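Long-range contact in major capsid protein (Norovirus Hu/GI.7/TCH-060/USA/2003, PDB 4P25), which forms the norovirus capsid and, through its protruding P domain, binds histo-blood group antigens such as the fucosylated Lewis Y glycan: residues F101-T113 / M125-P138. Numbering follows the deposited sequence.
Sequences FPDIGACDWHVST and MSRLDVKQNAPFAP. With FUC (alpha-L-fucopyranose), chain E; GAL (beta-D-galactopyranose), chain B.
W109, V111 and T113 of strand 108-113 pair with V130, L128 and S126 of strand 125-130 through six backbone hydrogen bonds, the strand axes lying 4.5 Å apart at 159°. This antiparallel beta hairpin lies at the edge, within this chain, of the six-stranded antiparallel sheet in the P domain, and its two faces do different work. On one, V111 and L128 are apolar and buried, and the T113 methyl CG2 rests against L128 CD1, while OG1 of T113 bonds to Q155. The other face carries H110, R127 and D129 to the glycan. R127 grips D129 side-on, NE to OD1 at 2.8 Å and NH2 to OD2, which fixes the guanidinium beside the fucose. D129 OD1 also meets the edge of the H110 ring at CD2. H110, stacked on W161, donates from NE2 to galactose O3 at 3.1 Å. Galactose O3 in turn donates to D108 OD2 at 2.7 Å. K131 curls back, bent at chi3 and chi4, and its NZ sits between OD1 and OD2 of D108 on their syn sides, a salt bridge, while also bonding S165 O; this probably keeps the carboxylate ionised and aimed at the sugar. From the loop after strand 125-130, the edge of F136 meets the face of the W109 six-membered ring, a T-shaped stack (centroids 5.3 Å apart, planes at 85°), and P138 CB packs on F101 CE2. Q132, extended beyond CG (chi2 -174°), reaches across to the loop 104-107: its NE2 donates to C107 O at 2.9 Å and to I104 O at 3.0 Å, the latter oxygen also accepting from W109 NE1.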
ATOM      1  N   PHE A 101       9.255   7.846   5.709  1.00  8.14           N
ATOM      2  CA  PHE A 101       9.880   7.466   6.972  1.00 10.14           C
ATOM      3  C   PHE A 101       8.818   7.383   8.074  1.00  7.49           C
ATOM      4  O   PHE A 101       7.943   8.253   8.146  1.00  8.65           O
ATOM      5  CB  PHE A 101      10.959   8.498   7.338  1.00  7.85           C
ATOM      6  CG  PHE A 101      11.937   8.018   8.377  1.00  7.56           C
ATOM      7  CD1 PHE A 101      12.988   7.194   8.014  1.00  9.18           C
ATOM      8  CD2 PHE A 101      11.809   8.401   9.702  1.00  7.97           C
ATOM      9  CE1 PHE A 101      13.904   6.748   8.964  1.00 10.85           C
ATOM     10  CE2 PHE A 101      12.719   7.960  10.659  1.00 11.05           C
ATOM     11  CZ  PHE A 101      13.767   7.134  10.286  1.00 13.49           C
ATOM     12  N   PRO A 102       8.870   6.343   8.925  1.00  8.39           N
ATOM     13  CA  PRO A 102       7.811   6.216   9.942  1.00  8.11           C
ATOM     14  C   PRO A 102       7.748   7.411  10.888  1.00  9.42           C
ATOM     15  O   PRO A 102       8.767   8.075  11.121  1.00  8.62           O
ATOM     16  CB  PRO A 102       8.218   4.959  10.724  1.00  8.30           C
ATOM     17  CG  PRO A 102       9.123   4.186   9.794  1.00  8.25           C
ATOM     18  CD  PRO A 102       9.842   5.232   8.983  1.00  9.22           C
ATOM     19  N   ASP A 103       6.560   7.675  11.426  1.00  9.09           N
ATOM     20  CA  ASP A 103       6.370   8.799  12.343  1.00  8.37           C
ATOM     21  C   ASP A 103       5.710   8.391  13.656  1.00  7.24           C
ATOM     22  O   ASP A 103       5.036   9.194  14.307  1.00 10.13           O
ATOM     23  CB  ASP A 103       5.597   9.946  11.669  1.00 10.72           C
ATOM     24  CG  ASP A 103       4.097   9.681  11.569  1.00 10.59           C
ATOM     25  OD1 ASP A 103       3.676   8.508  11.633  1.00 12.46           O
ATOM     26  OD2 ASP A 103       3.336  10.658  11.409  1.00 10.44           O
ATOM     27  N   ILE A 104       5.909   7.139  14.054  1.00  9.93           N
ATOM     28  CA  ILE A 104       5.374   6.670  15.329  1.00 12.18           C
ATOM     29  C   ILE A 104       6.385   7.027  16.418  1.00 10.10           C
ATOM     30  O   ILE A 104       7.441   6.404  16.535  1.00 12.21           O
ATOM     31  CB  ILE A 104       5.098   5.150  15.305  1.00 10.37           C
ATOM     32  CG1 ILE A 104       4.445   4.739  13.976  1.00  9.65           C
ATOM     33  CG2 ILE A 104       4.244   4.737  16.495  1.00 11.77           C
ATOM     34  CD1 ILE A 104       3.117   5.425  13.676  1.00 11.49           C
ATOM     35  N   GLY A 105       6.067   8.046  17.207  1.00  9.43           N
ATOM     36  CA  GLY A 105       7.050   8.607  18.117  1.00 10.71           C
ATOM     37  C   GLY A 105       7.242   7.884  19.433  1.00 13.24           C
ATOM     38  O   GLY A 105       6.388   7.108  19.863  1.00 14.91           O
ATOM     39  N   ALA A 106       8.391   8.141  20.054  1.00 13.69           N
ATOM     40  CA  ALA A 106       8.676   7.739  21.432  1.00 14.20           C
ATOM     41  C   ALA A 106       8.487   6.254  21.705  1.00 13.66           C
ATOM     42  O   ALA A 106       7.791   5.867  22.645  1.00 17.11           O
ATOM     43  CB  ALA A 106       7.864   8.581  22.415  1.00 16.65           C
ATOM     44  N   CYS A 107       9.115   5.433  20.874  1.00 12.45           N
ATOM     45  CA  CYS A 107       9.062   3.988  21.036  1.00 11.70           C
ATOM     46  C   CYS A 107      10.201   3.356  20.255  1.00 10.54           C
ATOM     47  O   CYS A 107      10.808   3.998  19.394  1.00 11.67           O
ATOM     48  CB  CYS A 107       7.711   3.426  20.569  1.00 11.06           C
ATOM     49  SG  CYS A 107       7.268   3.778  18.834  1.00 12.29           S
ATOM     50  N   ASP A 108      10.510   2.105  20.574  1.00 10.89           N
ATOM     51  CA  ASP A 108      11.409   1.329  19.739  1.00 10.19           C
ATOM     52  C   ASP A 108      10.684   0.890  18.475  1.00  9.21           C
ATOM     53  O   ASP A 108       9.489   0.571  18.506  1.00 10.35           O
ATOM     54  CB  ASP A 108      11.912   0.094  20.482  1.00  9.54           C
ATOM     55  CG  ASP A 108      13.097   0.385  21.387  1.00 12.36           C
ATOM     56  OD1 ASP A 108      13.317   1.556  21.772  1.00 14.98           O
ATOM     57  OD2 ASP A 108      13.802  -0.588  21.727  1.00 14.16           O
ATOM     58  N   TRP A 109      11.409   0.882  17.364  1.00  9.43           N
ATOM     59  CA  TRP A 109      10.908   0.335  16.115  1.00  9.02           C
ATOM     60  C   TRP A 109      11.588  -0.986  15.817  1.00  9.99           C
ATOM     61  O   TRP A 109      12.742  -1.196  16.181  1.00  9.70           O
ATOM     62  CB  TRP A 109      11.188   1.285  14.952  1.00  9.03           C
ATOM     63  CG  TRP A 109      10.458   2.577  15.014  1.00  9.32           C
ATOM     64  CD1 TRP A 109       9.435   2.914  15.855  1.00  9.24           C
ATOM     65  CD2 TRP A 109      10.691   3.717  14.186  1.00  8.78           C
ATOM     66  NE1 TRP A 109       9.021   4.203  15.597  1.00  8.24           N
ATOM     67  CE2 TRP A 109       9.780   4.717  14.576  1.00 10.62           C
ATOM     68  CE3 TRP A 109      11.591   3.991  13.148  1.00  8.90           C
ATOM     69  CZ2 TRP A 109       9.738   5.971  13.964  1.00 12.76           C
ATOM     70  CZ3 TRP A 109      11.552   5.234  12.542  1.00  9.30           C
ATOM     71  CH2 TRP A 109      10.636   6.212  12.954  1.00  9.67           C
ATOM     72  N   HIS A 110      10.867  -1.868  15.140  1.00  7.98           N
ATOM     73  CA  HIS A 110      11.433  -3.113  14.664  1.00  8.46           C
ATOM     74  C   HIS A 110      11.076  -3.220  13.196  1.00 10.70           C
ATOM     75  O   HIS A 110       9.909  -3.366  12.833  1.00 10.52           O
ATOM     76  CB  HIS A 110      10.899  -4.264  15.506  1.00 10.87           C
ATOM     77  CG  HIS A 110      11.101  -4.044  16.972  1.00 10.53           C
ATOM     78  ND1 HIS A 110      10.105  -3.562  17.797  1.00  9.35           N
ATOM     79  CD2 HIS A 110      12.162  -4.301  17.776  1.00 12.85           C
ATOM     80  CE1 HIS A 110      10.556  -3.504  19.038  1.00 12.41           C
ATOM     81  NE2 HIS A 110      11.800  -3.948  19.052  1.00 12.67           N
ATOM     82  N   VAL A 111      12.102  -3.098  12.356  1.00  8.63           N
ATOM     83  CA  VAL A 111      11.929  -2.857  10.930  1.00  9.27           C
ATOM     84  C   VAL A 111      12.486  -4.037  10.166  1.00  9.17           C
ATOM     85  O   VAL A 111      13.649  -4.407  10.349  1.00  8.75           O
ATOM     86  CB  VAL A 111      12.702  -1.585  10.512  1.00  8.50           C
ATOM     87  CG1 VAL A 111      12.450  -1.253   9.045  1.00 11.48           C
ATOM     88  CG2 VAL A 111      12.324  -0.401  11.406  1.00 11.31           C
ATOM     89  N   SER A 112      11.664  -4.644   9.316  1.00  9.20           N
ATOM     90  CA  SER A 112      12.098  -5.828   8.573  1.00  8.75           C
ATOM     91  C   SER A 112      12.614  -5.456   7.194  1.00  7.25           C
ATOM     92  O   SER A 112      11.857  -4.965   6.350  1.00 10.18           O
ATOM     93  CB  SER A 112      10.962  -6.833   8.450  1.00 10.36           C
ATOM     94  OG  SER A 112      11.445  -8.035   7.876  1.00 13.09           O
ATOM     95  N   THR A 113      13.905  -5.693   6.965  1.00  8.94           N
ATOM     96  CA  THR A 113      14.538  -5.284   5.709  1.00  9.03           C
ATOM     97  C   THR A 113      15.161  -6.438   4.925  1.00  8.79           C
ATOM     98  O   THR A 113      15.481  -7.495   5.481  1.00  9.01           O
ATOM     99  CB  THR A 113      15.635  -4.229   5.950  1.00  9.73           C
ATOM    100  OG1 THR A 113      16.711  -4.808   6.692  1.00 11.76           O
ATOM    101  CG2 THR A 113      15.085  -3.052   6.724  1.00 11.04           C
ATOM    102  N   MET A 125      16.026 -11.805   5.216  1.00  9.03           N
ATOM    103  CA  MET A 125      15.485 -10.738   6.053  1.00  8.27           C
ATOM    104  C   MET A 125      16.365 -10.436   7.257  1.00  7.70           C
ATOM    105  O   MET A 125      16.938 -11.338   7.868  1.00 11.18           O
ATOM    106  CB  MET A 125      14.071 -11.087   6.540  1.00  9.51           C
ATOM    107  CG  MET A 125      13.117 -11.572   5.460  1.00  9.60           C
ATOM    108  SD  MET A 125      12.958 -10.451   4.051  1.00 12.19           S
ATOM    109  CE  MET A 125      12.280  -8.996   4.845  1.00 13.07           C
ATOM    110  N   SER A 126      16.460  -9.155   7.588  1.00  9.47           N
ATOM    111  CA  SER A 126      17.067  -8.721   8.841  1.00 10.15           C
ATOM    112  C   SER A 126      16.037  -7.885   9.583  1.00  9.98           C
ATOM    113  O   SER A 126      15.309  -7.095   8.972  1.00 12.73           O
ATOM    114  CB  SER A 126      18.314  -7.876   8.569  1.00 11.08           C
ATOM    115  OG  SER A 126      19.294  -8.612   7.860  1.00 10.84           O
ATOM    116  N   ARG A 127      15.953  -8.058  10.897  1.00 11.28           N
ATOM    117  CA  ARG A 127      15.115  -7.181  11.698  1.00  8.49           C
ATOM    118  C   ARG A 127      16.011  -6.146  12.363  1.00  8.90           C
ATOM    119  O   ARG A 127      16.904  -6.492  13.152  1.00 11.32           O
ATOM    120  CB  ARG A 127      14.302  -7.964  12.734  1.00  9.46           C
ATOM    121  CG  ARG A 127      13.114  -7.173  13.297  1.00  9.71           C
ATOM    122  CD  ARG A 127      12.490  -7.864  14.508  1.00 10.84           C
ATOM    123  NE  ARG A 127      13.385  -7.801  15.661  1.00  8.86           N
ATOM    124  CZ  ARG A 127      13.385  -8.661  16.678  1.00  9.18           C
ATOM    125  NH1 ARG A 127      12.528  -9.678  16.714  1.00 12.81           N
ATOM    126  NH2 ARG A 127      14.257  -8.506  17.663  1.00 14.97           N
ATOM    127  N   LEU A 128      15.795  -4.881  12.009  1.00  8.76           N
ATOM    128  CA  LEU A 128      16.551  -3.780  12.591  1.00  8.10           C
ATOM    129  C   LEU A 128      15.796  -3.231  13.789  1.00  9.24           C
ATOM    130  O   LEU A 128      14.650  -2.788  13.665  1.00  9.13           O
ATOM    131  CB  LEU A 128      16.780  -2.676  11.563  1.00  9.34           C
ATOM    132  CG  LEU A 128      17.280  -3.151  10.189  1.00  9.79           C
ATOM    133  CD1 LEU A 128      17.602  -1.964   9.298  1.00 11.49           C
ATOM    134  CD2 LEU A 128      18.490  -4.084  10.320  1.00 12.76           C
ATOM    135  N   ASP A 129      16.438  -3.284  14.948  1.00  8.57           N
ATOM    136  CA  ASP A 129      15.836  -2.813  16.182  1.00  9.71           C
ATOM    137  C   ASP A 129      16.372  -1.412  16.480  1.00 11.01           C
ATOM    138  O   ASP A 129      17.557  -1.218  16.756  1.00 10.17           O
ATOM    139  CB  ASP A 129      16.107  -3.824  17.298  1.00  9.33           C
ATOM    140  CG  ASP A 129      15.612  -5.225  16.931  1.00 12.60           C
ATOM    141  OD1 ASP A 129      14.501  -5.329  16.360  1.00 11.30           O
ATOM    142  OD2 ASP A 129      16.333  -6.215  17.181  1.00 12.41           O
ATOM    143  N   VAL A 130      15.478  -0.432  16.385  1.00  9.31           N
ATOM    144  CA  VAL A 130      15.862   0.976  16.387  1.00  8.78           C
ATOM    145  C   VAL A 130      15.295   1.705  17.594  1.00  9.16           C
ATOM    146  O   VAL A 130      14.083   1.658  17.842  1.00 11.93           O
ATOM    147  CB  VAL A 130      15.337   1.679  15.118  1.00 11.29           C
ATOM    148  CG1 VAL A 130      15.729   3.150  15.113  1.00 11.45           C
ATOM    149  CG2 VAL A 130      15.847   0.971  13.867  1.00 11.56           C
ATOM    150  N   LYS A 131      16.167   2.379  18.338  1.00 11.10           N
ATOM    151  CA  LYS A 131      15.731   3.193  19.468  1.00  8.69           C
ATOM    152  C   LYS A 131      15.713   4.666  19.079  1.00  9.12           C
ATOM    153  O   LYS A 131      16.526   5.114  18.265  1.00 12.46           O
ATOM    154  CB  LYS A 131      16.643   2.983  20.685  1.00 10.98           C
ATOM    155  CG  LYS A 131      16.726   1.539  21.149  1.00 14.81           C
ATOM    156  CD  LYS A 131      17.345   1.436  22.534  1.00 19.91           C
ATOM    157  CE  LYS A 131      16.364   1.853  23.625  1.00 20.30           C
ATOM    158  NZ  LYS A 131      15.295   0.836  23.866  1.00 19.58           N
ATOM    159  N   GLN A 132      14.778   5.411  19.662  1.00 10.46           N
ATOM    160  CA  GLN A 132      14.679   6.848  19.415  1.00 11.98           C
ATOM    161  C   GLN A 132      15.431   7.619  20.491  1.00 16.16           C
ATOM    162  O   GLN A 132      14.852   8.385  21.268  1.00 20.85           O
ATOM    163  CB  GLN A 132      13.217   7.290  19.315  1.00 12.54           C
ATOM    164  CG  GLN A 132      12.507   6.677  18.109  1.00 11.89           C
ATOM    165  CD  GLN A 132      11.098   7.205  17.906  1.00 10.70           C
ATOM    166  OE1 GLN A 132      10.869   8.413  17.894  1.00 15.34           O
ATOM    167  NE2 GLN A 132      10.144   6.292  17.739  1.00 11.36           N
ATOM    168  N   ASN A 133      16.738   7.379  20.530  1.00 14.06           N
ATOM    169  CA  ASN A 133      17.625   8.090  21.440  1.00 13.09           C
ATOM    170  C   ASN A 133      18.546   9.033  20.661  1.00 14.33           C
ATOM    171  O   ASN A 133      18.228   9.408  19.534  1.00 14.38           O
ATOM    172  CB  ASN A 133      18.396   7.113  22.336  1.00 16.46           C
ATOM    173  CG  ASN A 133      19.030   5.972  21.557  1.00 22.30           C
ATOM    174  OD1 ASN A 133      19.106   6.007  20.330  1.00 19.12           O
ATOM    175  ND2 ASN A 133      19.502   4.955  22.277  1.00 27.21           N
ATOM    176  N   ALA A 134      19.669   9.433  21.244  1.00 18.25           N
ATOM    177  CA  ALA A 134      20.502  10.467  20.614  1.00 17.69           C
ATOM    178  C   ALA A 134      20.979  10.188  19.173  1.00 15.83           C
ATOM    179  O   ALA A 134      20.947  11.092  18.336  1.00 21.05           O
ATOM    180  CB  ALA A 134      21.680  10.864  21.524  1.00 18.12           C
ATOM    181  N   PRO A 135      21.415   8.948  18.872  1.00 14.18           N
ATOM    182  CA  PRO A 135      21.840   8.696  17.487  1.00 16.82           C
ATOM    183  C   PRO A 135      20.700   8.606  16.464  1.00 18.03           C
ATOM    184  O   PRO A 135      20.973   8.424  15.275  1.00 16.60           O
ATOM    185  CB  PRO A 135      22.563   7.347  17.587  1.00 18.82           C
ATOM    186  CG  PRO A 135      22.977   7.245  19.016  1.00 25.51           C
ATOM    187  CD  PRO A 135      21.844   7.860  19.770  1.00 17.48           C
ATOM    188  N   PHE A 136      19.455   8.720  16.918  1.00 13.25           N
ATOM    189  CA  PHE A 136      18.304   8.736  16.020  1.00 11.60           C
ATOM    190  C   PHE A 136      18.224  10.125  15.396  1.00 10.49           C
ATOM    191  O   PHE A 136      17.697  11.065  15.996  1.00 12.71           O
ATOM    192  CB  PHE A 136      17.030   8.388  16.803  1.00 11.81           C
ATOM    193  CG  PHE A 136      15.778   8.264  15.960  1.00 11.34           C
ATOM    194  CD1 PHE A 136      15.489   7.087  15.275  1.00 11.52           C
ATOM    195  CD2 PHE A 136      14.871   9.307  15.900  1.00 10.19           C
ATOM    196  CE1 PHE A 136      14.323   6.971  14.524  1.00 13.12           C
ATOM    197  CE2 PHE A 136      13.706   9.198  15.159  1.00 10.37           C
ATOM    198  CZ  PHE A 136      13.435   8.028  14.466  1.00 12.76           C
ATOM    199  N   ALA A 137      18.778  10.245  14.192  1.00 11.30           N
ATOM    200  CA  ALA A 137      18.882  11.538  13.514  1.00 13.19           C
ATOM    201  C   ALA A 137      18.350  11.481  12.087  1.00 11.08           C
ATOM    202  O   ALA A 137      19.092  11.735  11.135  1.00 13.64           O
ATOM    203  CB  ALA A 137      20.339  12.005  13.508  1.00 14.78           C
ATOM    204  N   PRO A 138      17.059  11.162  11.924  1.00 11.41           N
ATOM    205  CA  PRO A 138      16.581  10.980  10.545  1.00 14.14           C
ATOM    206  C   PRO A 138      16.623  12.242   9.673  1.00 14.33           C
ATOM    207  O   PRO A 138      16.791  12.109   8.459  1.00 11.86           O
ATOM    208  CB  PRO A 138      15.149  10.468  10.730  1.00 16.91           C
ATOM    209  CG  PRO A 138      14.753  10.902  12.101  1.00 13.86           C
ATOM    210  CD  PRO A 138      16.005  10.891  12.921  1.00 14.10           C
TER
HETATM  211  C1  FUC E   3      12.709  -6.245  21.544  1.00 13.55           C
HETATM  212  C2  FUC E   3      13.596  -6.861  20.475  1.00 17.48           C
HETATM  213  C3  FUC E   3      14.382  -8.016  21.072  1.00 18.75           C
HETATM  214  C4  FUC E   3      13.424  -8.998  21.727  1.00 22.90           C
HETATM  215  C5  FUC E   3      12.547  -8.262  22.727  1.00 21.28           C
HETATM  216  C6  FUC E   3      11.579  -9.249  23.379  1.00 27.52           C
HETATM  217  O2  FUC E   3      14.505  -5.870  19.976  1.00 19.91           O
HETATM  218  O3  FUC E   3      15.117  -8.683  20.034  1.00 25.05           O
HETATM  219  O4  FUC E   3      12.600  -9.605  20.722  1.00 38.73           O
HETATM  220  O5  FUC E   3      11.805  -7.238  22.049  1.00 17.63           O
HETATM  221  C1  GAL B   2      12.994  -5.224  24.911  1.00 11.19           C
HETATM  222  C2  GAL B   2      12.746  -4.882  23.452  1.00 10.86           C
HETATM  223  C3  GAL B   2      13.144  -3.438  23.193  1.00 15.28           C
HETATM  224  C4  GAL B   2      12.422  -2.529  24.175  1.00 11.94           C
HETATM  225  C5  GAL B   2      12.688  -3.002  25.594  1.00 15.30           C
HETATM  226  C6  GAL B   2      11.955  -2.092  26.581  1.00 19.27           C
HETATM  227  O2  GAL B   2      13.525  -5.751  22.616  1.00 15.65           O
HETATM  228  O3  GAL B   2      12.787  -3.074  21.852  1.00 13.76           O
HETATM  229  O4  GAL B   2      11.011  -2.567  23.913  1.00 14.09           O
HETATM  230  O5  GAL B   2      12.219  -4.349  25.746  1.00 14.60           O
HETATM  231  O6  GAL B   2      12.463  -2.310  27.900  1.00 23.42           O
HETATM  232  O   HOH W   1      13.270   4.183  21.846  1.00 16.30           O